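Local atomic coordinates of protein induced by osmotic stress (Scheffersomyces stipitis, PDB entry 5YWN), a protein that probably catalyses the NADPH-dependent asymmetric reduction of haloketones to alcohols, as a member of the dihydroflavonol-4-reductase subfamily of NAD(P)-dependent epimerases/dehydratases. Residues S8-Y13 with A40-L45; A15-A20 with I236-V241; V275-P280 with K290-D295; E214-V219 with Q269-V274. The protein carries 1 engineered substitution. All blocks are in the same frame, centred on the assembly; numbering follows the deposited sequence.

Contact 1 (S8-Y13 with A40-L45). With NAP (NADP nicotinamide-adenine-dinucleotide phosphate), chain B.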
# COMPACT_ATOMS: atom_id res chain seq x y z
N SER A 8 -11.13 3.91 1.60
CA SER A 8 -11.57 2.55 1.56
C SER A 8 -10.59 1.60 2.28
O SER A 8 -9.45 1.85 2.31
CB SER A 8 -11.85 2.09 0.14
OG SER A 8 -10.71 1.88 -0.58
N GLY A 9 -11.09 0.52 2.82
CA GLY A 9 -10.27 -0.39 3.59
C GLY A 9 -9.50 0.23 4.73
O GLY A 9 -8.34 0.10 4.81
N ALA A 10 -10.20 0.91 5.60
CA ALA A 10 -9.60 1.66 6.67
C ALA A 10 -8.86 0.84 7.74
O ALA A 10 -8.12 1.36 8.47
CB ALA A 10 -10.62 2.54 7.31
N THR A 11 -9.15 -0.42 7.84
CA THR A 11 -8.49 -1.34 8.75
C THR A 11 -7.01 -1.65 8.47
O THR A 11 -6.33 -2.05 9.33
CB THR A 11 -9.24 -2.65 8.92
OG1 THR A 11 -9.40 -3.27 7.68
CG2 THR A 11 -10.56 -2.42 9.53
N GLY A 12 -6.60 -1.49 7.23
CA GLY A 12 -5.32 -1.92 6.74
C GLY A 12 -4.11 -1.12 7.20
O GLY A 12 -4.26 -0.08 7.74
N TYR A 13 -2.94 -1.69 7.00
CA TYR A 13 -1.68 -1.16 7.44
C TYR A 13 -1.32 0.16 6.79
O TYR A 13 -1.12 1.11 7.45
CB TYR A 13 -0.60 -2.20 7.14
CG TYR A 13 0.87 -1.81 7.16
CD1 TYR A 13 1.48 -1.30 8.29
CD2 TYR A 13 1.67 -2.05 6.09
CE1 TYR A 13 2.83 -1.02 8.30
CE2 TYR A 13 2.98 -1.75 6.08
CZ TYR A 13 3.58 -1.23 7.19
OH TYR A 13 4.89 -0.98 7.13
N ALA A 40 -15.82 0.42 14.72
CA ALA A 40 -15.86 0.88 16.08
C ALA A 40 -14.47 0.89 16.68
O ALA A 40 -14.15 1.80 17.33
CB ALA A 40 -16.79 0.05 16.92
N ASN A 41 -13.67 -0.12 16.40
CA ASN A 41 -12.31 -0.11 16.91
C ASN A 41 -11.53 1.06 16.40
O ASN A 41 -10.88 1.69 17.14
CB ASN A 41 -11.58 -1.39 16.60
CG ASN A 41 -10.13 -1.36 17.04
OD1 ASN A 41 -9.82 -0.98 18.13
ND2 ASN A 41 -9.26 -1.80 16.19
N LEU A 42 -11.63 1.35 15.11
CA LEU A 42 -10.93 2.47 14.52
C LEU A 42 -11.36 3.79 15.09
O LEU A 42 -10.56 4.65 15.32
CB LEU A 42 -11.10 2.46 13.02
CG LEU A 42 -10.43 1.34 12.24
CD1 LEU A 42 -10.73 1.51 10.75
CD2 LEU A 42 -8.95 1.29 12.49
N LYS A 43 -12.63 3.91 15.35
CA LYS A 43 -13.16 5.09 15.95
C LYS A 43 -12.57 5.35 17.32
O LYS A 43 -12.23 6.44 17.60
CB LYS A 43 -14.66 5.01 16.03
CG LYS A 43 -15.32 6.22 16.64
CD LYS A 43 -15.38 7.37 15.69
CE LYS A 43 -16.13 8.52 16.28
NZ LYS A 43 -16.02 9.75 15.50
N LYS A 44 -12.38 4.32 18.13
CA LYS A 44 -11.73 4.49 19.41
C LYS A 44 -10.29 4.95 19.30
O LYS A 44 -9.83 5.71 20.07
CB LYS A 44 -11.78 3.21 20.23
CG LYS A 44 -13.16 2.68 20.53
CD LYS A 44 -13.14 1.47 21.44
CE LYS A 44 -12.99 0.15 20.70
NZ LYS A 44 -14.13 -0.42 19.93
N LEU A 45 -9.57 4.39 18.35
CA LEU A 45 -8.21 4.80 18.06
C LEU A 45 -8.05 6.20 17.49
O LEU A 45 -7.19 6.90 17.88
CB LEU A 45 -7.53 3.77 17.19
CG LEU A 45 -7.44 2.38 17.77
CD1 LEU A 45 -6.98 1.31 16.79
CD2 LEU A 45 -6.64 2.38 19.06
PA NAP B . -3.50 -5.21 4.16
O1A NAP B . -2.77 -4.67 5.37
O2A NAP B . -4.04 -6.63 4.18
O5B NAP B . -4.72 -4.22 3.82
C5B NAP B . -5.83 -4.67 3.04
C4B NAP B . -7.12 -4.07 3.59
O4B NAP B . -8.12 -4.06 2.57
C3B NAP B . -7.65 -4.87 4.77
O3B NAP B . -7.70 -4.06 5.95
C2B NAP B . -9.04 -5.33 4.37
O2B NAP B . -10.02 -4.83 5.28
C1B NAP B . -9.29 -4.79 2.97
N9A NAP B . -9.53 -5.91 2.03
C8A NAP B . -8.64 -6.85 1.68
N7A NAP B . -9.19 -7.73 0.80
C5A NAP B . -10.45 -7.35 0.57
C6A NAP B . -11.59 -7.83 -0.26
N6A NAP B . -11.47 -8.93 -1.03
N1A NAP B . -12.74 -7.13 -0.20
C2A NAP B . -12.88 -6.03 0.56
N3A NAP B . -11.89 -5.54 1.33
C4A NAP B . -10.68 -6.14 1.38
O3 NAP B . -2.54 -5.05 2.88
PN NAP B . -1.51 -3.82 2.78
O1N NAP B . -0.11 -4.39 2.73
O2N NAP B . -1.88 -2.81 3.84
O5D NAP B . -1.84 -3.19 1.34
C5D NAP B . -2.60 -1.99 1.24
C4D NAP B . -2.82 -1.64 -0.23
O4D NAP B . -1.61 -1.13 -0.80
C3D NAP B . -3.25 -2.85 -1.04
O3D NAP B . -4.56 -2.67 -1.57
C2D NAP B . -2.23 -3.00 -2.16
O2D NAP B . -2.87 -2.93 -3.44
C1D NAP B . -1.25 -1.85 -1.99
N1N NAP B . 0.12 -2.37 -1.87
C2N NAP B . 0.62 -2.64 -0.66
C3N NAP B . 1.91 -3.14 -0.53
C7N NAP B . 2.47 -3.44 0.83
O7N NAP B . 3.50 -4.10 0.92
N7N NAP B . 1.83 -2.99 1.91
C4N NAP B . 2.68 -3.34 -1.66
C5N NAP B . 2.14 -3.05 -2.90
C6N NAP B . 0.84 -2.56 -2.98
P2B NAP B . -10.43 -5.69 6.58
O1X NAP B . -11.84 -5.24 6.88
O2X NAP B . -10.32 -7.12 6.13
O3X NAP B . -9.42 -5.28 7.62

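Contact 2 (A15-A20 with I236-V241)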
# COMPACT_ATOMS: atom_id res chain seq x y z
N ALA A 15 -3.47 2.00 5.03
CA ALA A 15 -4.63 2.83 5.18
C ALA A 15 -4.62 3.59 6.51
O ALA A 15 -4.89 4.72 6.53
CB ALA A 15 -5.86 2.00 5.05
N GLN A 16 -4.25 2.92 7.59
CA GLN A 16 -4.11 3.54 8.89
C GLN A 16 -3.04 4.63 8.97
O GLN A 16 -3.25 5.57 9.58
CB GLN A 16 -3.96 2.52 10.00
CG GLN A 16 -5.23 1.76 10.30
CD GLN A 16 -5.23 1.02 11.61
OE1 GLN A 16 -5.05 1.59 12.63
NE2 GLN A 16 -5.48 -0.25 11.55
N GLN A 17 -1.90 4.43 8.35
CA GLN A 17 -0.90 5.43 8.24
C GLN A 17 -1.37 6.62 7.40
O GLN A 17 -1.13 7.69 7.73
CB GLN A 17 0.42 4.87 7.74
CG GLN A 17 1.22 4.08 8.76
CD GLN A 17 1.97 4.96 9.76
OE1 GLN A 17 1.67 6.06 9.95
NE2 GLN A 17 2.94 4.43 10.37
N ILE A 18 -2.07 6.35 6.32
CA ILE A 18 -2.65 7.39 5.54
C ILE A 18 -3.64 8.18 6.40
O ILE A 18 -3.59 9.34 6.40
CB ILE A 18 -3.37 6.80 4.30
CG1 ILE A 18 -2.36 6.31 3.27
CG2 ILE A 18 -4.35 7.78 3.67
CD1 ILE A 18 -2.96 5.61 2.10
N ILE A 19 -4.48 7.50 7.14
CA ILE A 19 -5.47 8.13 7.96
C ILE A 19 -4.82 9.01 9.03
O ILE A 19 -5.16 10.09 9.17
CB ILE A 19 -6.43 7.10 8.57
CG1 ILE A 19 -7.32 6.46 7.50
CG2 ILE A 19 -7.27 7.71 9.68
CD1 ILE A 19 -8.03 5.22 7.89
N ALA A 20 -3.81 8.49 9.71
CA ALA A 20 -3.11 9.25 10.72
C ALA A 20 -2.46 10.48 10.15
O ALA A 20 -2.50 11.49 10.75
CB ALA A 20 -2.09 8.40 11.42
N ILE A 236 9.93 0.45 0.34
CA ILE A 236 9.53 1.79 0.63
C ILE A 236 8.88 1.88 2.00
O ILE A 236 8.14 1.04 2.36
CB ILE A 236 8.65 2.37 -0.50
CG1 ILE A 236 8.32 3.83 -0.26
CG2 ILE A 236 7.40 1.57 -0.72
CD1 ILE A 236 9.42 4.80 -0.50
N ASP A 237 9.21 2.91 2.74
CA ASP A 237 8.64 3.16 4.05
C ASP A 237 7.16 3.57 4.00
O ASP A 237 6.75 4.33 3.20
CB ASP A 237 9.44 4.14 4.88
CG ASP A 237 8.95 4.26 6.28
OD1 ASP A 237 7.91 4.84 6.50
OD2 ASP A 237 9.58 3.76 7.15
N VAL A 238 6.41 3.03 4.90
CA VAL A 238 4.99 3.20 4.92
C VAL A 238 4.62 4.68 5.06
O VAL A 238 3.70 5.12 4.47
CB VAL A 238 4.30 2.31 5.97
CG1 VAL A 238 4.69 2.71 7.35
CG2 VAL A 238 2.80 2.36 5.85
N ARG A 239 5.38 5.41 5.84
CA ARG A 239 5.16 6.80 6.04
C ARG A 239 5.38 7.62 4.77
O ARG A 239 4.70 8.56 4.53
CB ARG A 239 5.91 7.31 7.23
CG ARG A 239 5.54 6.63 8.51
CD ARG A 239 6.62 6.72 9.55
NE ARG A 239 7.72 5.83 9.29
CZ ARG A 239 8.76 5.69 10.08
NH1 ARG A 239 8.86 6.38 11.19
NH2 ARG A 239 9.70 4.87 9.77
N ASP A 240 6.36 7.22 3.99
CA ASP A 240 6.56 7.76 2.68
C ASP A 240 5.40 7.45 1.69
O ASP A 240 5.02 8.28 0.96
CB ASP A 240 7.90 7.35 2.14
CG ASP A 240 9.05 7.93 2.93
OD1 ASP A 240 8.97 9.05 3.32
OD2 ASP A 240 10.01 7.26 3.14
N VAL A 241 4.86 6.25 1.73
CA VAL A 241 3.73 5.90 0.91
C VAL A 241 2.52 6.76 1.26
O VAL A 241 1.88 7.27 0.39
CB VAL A 241 3.37 4.43 0.93
CG1 VAL A 241 2.23 4.20 -0.01
CG2 VAL A 241 4.54 3.60 0.49

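Contact 3 (V275-P280 with K290-D295)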
# COMPACT_ATOMS: atom_id res chain seq x y z
N VAL A 275 19.34 -5.02 12.20
CA VAL A 275 18.77 -5.42 13.45
C VAL A 275 19.82 -5.73 14.53
O VAL A 275 19.69 -5.32 15.62
CB VAL A 275 17.84 -6.60 13.22
CG1 VAL A 275 17.35 -7.17 14.51
CG2 VAL A 275 16.66 -6.17 12.39
N ARG A 276 20.86 -6.44 14.15
CA ARG A 276 21.90 -6.80 15.09
C ARG A 276 22.67 -5.60 15.67
O ARG A 276 22.95 -5.60 16.81
CB ARG A 276 22.83 -7.86 14.51
CG ARG A 276 22.19 -9.20 14.22
CD ARG A 276 23.10 -10.09 13.39
NE ARG A 276 24.33 -10.29 14.10
CZ ARG A 276 24.47 -11.12 15.11
NH1 ARG A 276 23.50 -11.91 15.44
NH2 ARG A 276 25.60 -11.17 15.75
N LYS A 277 23.00 -4.61 14.86
CA LYS A 277 23.61 -3.39 15.33
C LYS A 277 22.73 -2.53 16.24
O LYS A 277 23.13 -2.11 17.23
CB LYS A 277 24.06 -2.56 14.16
CG LYS A 277 25.19 -3.15 13.36
CD LYS A 277 25.52 -2.29 12.17
CE LYS A 277 26.84 -2.65 11.53
NZ LYS A 277 26.76 -3.90 10.81
N ASN A 278 21.51 -2.32 15.83
CA ASN A 278 20.49 -1.63 16.57
C ASN A 278 19.92 -2.26 17.82
O ASN A 278 19.60 -1.58 18.69
CB ASN A 278 19.42 -1.09 15.65
CG ASN A 278 19.95 -0.04 14.73
OD1 ASN A 278 20.08 1.08 15.10
ND2 ASN A 278 20.30 -0.42 13.56
N PHE A 279 19.81 -3.57 17.84
CA PHE A 279 19.25 -4.31 18.95
C PHE A 279 20.24 -5.39 19.39
O PHE A 279 20.04 -6.56 19.27
CB PHE A 279 17.88 -4.86 18.61
CG PHE A 279 16.97 -3.85 18.03
CD1 PHE A 279 16.20 -3.09 18.84
CD2 PHE A 279 16.92 -3.65 16.69
CE1 PHE A 279 15.37 -2.14 18.32
CE2 PHE A 279 16.08 -2.71 16.15
CZ PHE A 279 15.32 -1.95 16.97
N PRO A 280 21.35 -4.94 19.93
CA PRO A 280 22.47 -5.80 20.26
C PRO A 280 22.19 -6.81 21.37
O PRO A 280 22.88 -7.75 21.45
CB PRO A 280 23.59 -4.84 20.59
CG PRO A 280 22.93 -3.62 21.00
CD PRO A 280 21.63 -3.56 20.31
N LYS A 290 26.84 -13.33 6.84
CA LYS A 290 28.04 -12.74 6.34
C LYS A 290 27.85 -11.27 6.25
O LYS A 290 27.45 -10.77 5.27
CB LYS A 290 28.44 -13.35 5.00
CG LYS A 290 28.69 -14.83 5.07
CD LYS A 290 29.53 -15.32 3.92
CE LYS A 290 28.70 -15.59 2.68
NZ LYS A 290 27.28 -16.00 2.92
N PRO A 291 28.15 -10.56 7.31
CA PRO A 291 27.79 -9.15 7.38
C PRO A 291 28.38 -8.31 6.29
O PRO A 291 29.49 -8.46 5.97
CB PRO A 291 28.31 -8.72 8.72
CG PRO A 291 28.47 -9.93 9.50
CD PRO A 291 28.53 -11.09 8.61
N HIS A 292 27.55 -7.49 5.68
CA HIS A 292 27.90 -6.58 4.60
C HIS A 292 28.42 -7.25 3.34
O HIS A 292 29.13 -6.68 2.62
CB HIS A 292 28.79 -5.46 5.11
CG HIS A 292 28.26 -4.83 6.34
ND1 HIS A 292 27.05 -4.19 6.37
CD2 HIS A 292 28.70 -4.84 7.61
CE1 HIS A 292 26.80 -3.79 7.60
NE2 HIS A 292 27.80 -4.15 8.36
N SER A 293 28.00 -8.48 3.12
CA SER A 293 28.24 -9.20 1.88
C SER A 293 27.21 -8.88 0.82
O SER A 293 27.34 -9.33 -0.25
CB SER A 293 28.22 -10.71 2.08
OG SER A 293 26.98 -11.17 2.43
N ASP A 294 26.17 -8.16 1.17
CA ASP A 294 25.19 -7.73 0.21
C ASP A 294 25.80 -6.69 -0.70
O ASP A 294 26.42 -5.78 -0.25
CB ASP A 294 23.93 -7.24 0.89
CG ASP A 294 24.19 -6.28 2.05
OD1 ASP A 294 25.22 -6.41 2.70
OD2 ASP A 294 23.35 -5.45 2.34
N ASP A 295 25.69 -6.88 -2.00
CA ASP A 295 26.18 -5.94 -2.96
C ASP A 295 25.16 -5.69 -4.05
O ASP A 295 24.90 -6.55 -4.80
CB ASP A 295 27.49 -6.48 -3.53
CG ASP A 295 28.03 -5.69 -4.68
OD1 ASP A 295 27.46 -4.72 -5.09
OD2 ASP A 295 29.04 -6.06 -5.18

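Contact 4 (E214-V219 with Q269-V274)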
# COMPACT_ATOMS: atom_id res chain seq x y z
N GLU A 214 5.74 -7.86 7.98
CA GLU A 214 6.20 -9.04 8.61
C GLU A 214 7.51 -9.55 8.03
O GLU A 214 8.16 -10.26 8.64
CB GLU A 214 5.13 -10.10 8.61
CG GLU A 214 5.49 -11.41 9.27
CD GLU A 214 5.61 -11.33 10.77
OE1 GLU A 214 5.20 -10.33 11.36
OE2 GLU A 214 6.16 -12.28 11.34
N MET A 215 7.86 -9.14 6.83
CA MET A 215 9.13 -9.48 6.25
C MET A 215 10.27 -8.88 7.07
O MET A 215 11.28 -9.48 7.19
CB MET A 215 9.25 -9.03 4.81
CG MET A 215 8.52 -9.88 3.80
SD MET A 215 8.29 -8.96 2.30
CE MET A 215 9.94 -8.84 1.69
N VAL A 216 10.08 -7.70 7.57
CA VAL A 216 10.98 -7.19 8.58
C VAL A 216 10.81 -7.87 9.95
O VAL A 216 11.73 -8.39 10.50
CB VAL A 216 10.86 -5.66 8.73
CG1 VAL A 216 11.60 -5.14 9.93
CG2 VAL A 216 11.33 -4.95 7.51
N ASN A 217 9.62 -7.83 10.48
CA ASN A 217 9.34 -8.23 11.84
C ASN A 217 9.55 -9.71 12.21
O ASN A 217 9.87 -10.03 13.31
CB ASN A 217 8.03 -7.66 12.30
CG ASN A 217 7.98 -6.16 12.11
OD1 ASN A 217 8.92 -5.48 12.35
ND2 ASN A 217 6.88 -5.68 11.69
N SER A 218 9.46 -10.57 11.22
CA SER A 218 9.71 -11.96 11.36
C SER A 218 11.17 -12.29 11.77
O SER A 218 11.42 -13.33 12.26
CB SER A 218 9.36 -12.68 10.08
OG SER A 218 10.21 -12.32 9.05
N VAL A 219 12.08 -11.36 11.58
CA VAL A 219 13.45 -11.61 11.91
C VAL A 219 13.60 -11.92 13.38
O VAL A 219 14.46 -12.59 13.75
CB VAL A 219 14.42 -10.49 11.52
CG1 VAL A 219 14.22 -10.03 10.14
CG2 VAL A 219 14.35 -9.33 12.47
N GLN A 269 20.48 -10.37 4.41
CA GLN A 269 21.68 -9.90 5.06
C GLN A 269 21.61 -8.45 5.47
O GLN A 269 21.98 -8.13 6.53
CB GLN A 269 22.92 -10.18 4.23
CG GLN A 269 24.19 -10.01 4.99
CD GLN A 269 24.39 -11.02 6.08
OE1 GLN A 269 24.46 -12.18 5.83
NE2 GLN A 269 24.44 -10.56 7.28
N THR A 270 21.05 -7.61 4.62
CA THR A 270 20.86 -6.22 4.89
C THR A 270 19.98 -6.06 6.15
O THR A 270 20.31 -5.33 7.02
CB THR A 270 20.11 -5.51 3.74
OG1 THR A 270 20.53 -6.01 2.49
CG2 THR A 270 20.39 -4.04 3.79
N LEU A 271 18.92 -6.83 6.21
CA LEU A 271 18.01 -6.84 7.31
C LEU A 271 18.65 -7.29 8.64
O LEU A 271 18.55 -6.62 9.61
CB LEU A 271 16.85 -7.75 6.97
CG LEU A 271 15.87 -8.06 8.06
CD1 LEU A 271 15.28 -6.85 8.72
CD2 LEU A 271 14.82 -9.08 7.68
N LEU A 272 19.35 -8.38 8.60
CA LEU A 272 20.06 -8.91 9.74
C LEU A 272 21.12 -7.93 10.26
O LEU A 272 21.24 -7.73 11.41
CB LEU A 272 20.75 -10.18 9.33
CG LEU A 272 20.07 -11.51 9.60
CD1 LEU A 272 20.93 -12.68 9.21
CD2 LEU A 272 19.63 -11.62 11.03
N ASP A 273 21.83 -7.31 9.37
CA ASP A 273 22.87 -6.40 9.73
C ASP A 273 22.30 -5.20 10.49
O ASP A 273 22.87 -4.76 11.41
CB ASP A 273 23.70 -5.97 8.52
CG ASP A 273 24.61 -7.11 7.95
OD1 ASP A 273 24.88 -8.07 8.62
OD2 ASP A 273 25.03 -6.99 6.84
N VAL A 274 21.19 -4.69 10.04
CA VAL A 274 20.56 -3.59 10.71
C VAL A 274 20.07 -3.95 12.09
O VAL A 274 20.38 -3.31 13.00
CB VAL A 274 19.46 -2.99 9.82
CG1 VAL A 274 18.44 -2.17 10.59
CG2 VAL A 274 20.04 -2.19 8.67

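Contact 1 (S8-Y13 with A40-L45)
The glycine-rich turn that follows the first strand of the Rossmann fold, at Ala10 and Thr11, is backed by Leu42 from helix 36-46. Leu42 does the touching with one methyl. Its CD1 lies 3.6 Å from Ala10 CB and 3.5 Å from Ala10 O, and it also approaches Thr11 CG2 at 4.1 Å. The side chain holds CG anti to its own carbonyl carbon (chi1 -68°) and then runs on extended, which carries CD1 out from the helix to the turn. No hydrogen bond joins the segments; the contact is apolar and largely buried, with Val33 and Gln16 also against Leu42.

The sequence Gly9-Ala10-Thr11-Gly12-Tyr13 opens the GxxGxxA dinucleotide-binding motif between strand 4-7 and helix 13-24. Gly9 to Gly12 form a type I turn, and Gly12 is the N-cap of the helix. Both glycines suit the cofactor: a CB on Gly9 would crowd the adenosine ribose, and one on Gly12 would run into O5B of NADP. Beyond the turn, Tyr13 N points almost straight at O1A of the pyrophosphate, though at 3.4 Å the bond is weak. Thr11 faces the adenosine ribose, its OG1 and O3B of NADP sharing a hydrogen bond of 2.6 Å. The 2'-phosphate is modelled too close to the same hydroxyl for that approach to be trusted. Arg34 and Lys38 also hydrogen-bond to NADP, with the Lys38 side chain near that of Thr11.

Contact 2 (A15-A20 with I236-V241)
Asp237 OD1 takes two bonds from Arg239, the residue whose CG rests beside the Gln17 amide. The backbone N of Arg239 reaches OD1 at 2.7 Å, which caps helix 238-250, and Arg239 NE joins it at 3.0 Å. Arg239 NH2 meets Asp237 OD2 at 2.8 Å, making a side-on, bidentate salt bridge with the carboxylate on its syn sides. Across the contact Gln17 bends at chi2 (-78°), so that its chain crosses Val238 at about a right angle, with CG 3.7 Å from Val238 CG2. Its amide then lies alongside Arg239, the two planar groups turned 30° apart and NE2 3.9 Å from Arg239 CG; NE2 donates a hydrogen bond to Pro198 O. With an alanine in place of Arg239, Asp237 would probably lose its charged mate, and the Gln17 amide would lose the methylene beside it. The guanidinium is held further by a salt bridge to Asp324 and a cation-pi contact with Phe316. Helix 13-24 of the Rossmann fold thus meets the start of helix 238-250, where strand 234-237 ends beside its parallel partner 194-196, and Val238 packs on Tyr13, Leu14 and Ile195.

Contact 3 (V275-P280 with K290-D295)
The His292 imidazole is met at its edge by the end of Lys277. Lys277 CE lies in the ring plane, 3.6 Å from His292 NE2, while the ammonium NZ sits 16° out of that plane and donates a hydrogen bond of 2.7 Å to NE2. The approach is not symmetric about the nitrogen: NZ is 3.2 Å from His292 CE1 but 3.9 Å from His292 CD2. With NE2 accepting, the ring is consistent with a neutral imidazole protonated on ND1, and the neighbouring ammonium would be likely to disfavour a second proton. The two side chains come from opposite directions. That of Lys277 runs extended from the helix until its last torsion (chi4 72°) turns NZ to the ring.

Helix 268-278, which follows strand 265-267 in the C-terminal part of the chain, supplies the lysine near its end, and the histidine belongs to the loop leading on toward helix 305-311. Lys290 to Ser293 form a type II beta turn there, with Pro291 in the second position and His292 in the third, where its phi is positive (62°). Lys290 O closes the turn by accepting from two groups of Ser293: the backbone N at 3.2 Å, and OG at 2.9 Å, the hydroxyl lying in the carbonyl plane on a lone pair. Just after the turn, the Asp294 carboxylate is hydrogen-bonded to the hydroxyl of Thr270 on helix 268-278. Lys277 and His292 are both exposed and also touch a crystal neighbour.

Contact 4 (E214-V219 with Q269-V274)
Leu271 reaches from helix 268-278 toward Met215, Val216 and Val219, in a helix-to-helix packing that joins this helix to helix 211-217 and the 3-10 turn at Ser218 and Val219. From CB, which points at the other segment, the chain goes to a CG held anti to the backbone N (chi1 172°), and the isopropyl fork then opens against three residues. CG itself faces Val219 CG1. One branch, CD1, lies 3.6 Å from Val219 CG1 and 4.2 Å from Val216 CG1. The other, CD2, rests 3.6 Å from the carbonyl oxygen of Met215; its still closer approach to Val219 CG1 is too short for two carbons and is doubtful. Cutting Leu271 back to an alanine is likely to open a gap between the helices, depriving Val216 and Val219 of the leucine methyls on this side. Val216 also lies against Val322 and Ile326 of helix 318-332, while Met215 packs on Tyr194 and Phe196, so the 214-219 segment is wedged between the short strand 194-196 and the last helix. Ser212, two residues before Glu214, binds NADP. On helix 268-278 itself, Gln269 NE2 donates to Asp273 OD1 one turn on, at 2.9 Å and an N-H...O angle of 146°, approaching from above the carboxylate plane.

Contacts 1 and 2 adjoin at the cofactor, their centres about 13 Å apart: Thr11 O accepts from Gln16 NE2 at 3.0 Å, and Tyr13 OH packs on Val238 CB. Helix 13-24, entered from the turn of contact 1, is the helix that contact 2 uses. Contacts 3 and 4 form a second pair, with centres about 9 Å apart, built on helix 268-278; there His292 N meets Asp273 OD2 and Lys290 N meets Gln269 OE1, each at 2.8 Å. Of that pair, contact 4 lies nearer the cofactor, with the Met215 side chain about 7 Å from NADP, whereas contact 3 is a surface feature whose centre lies about 35 Å from that of contact 1.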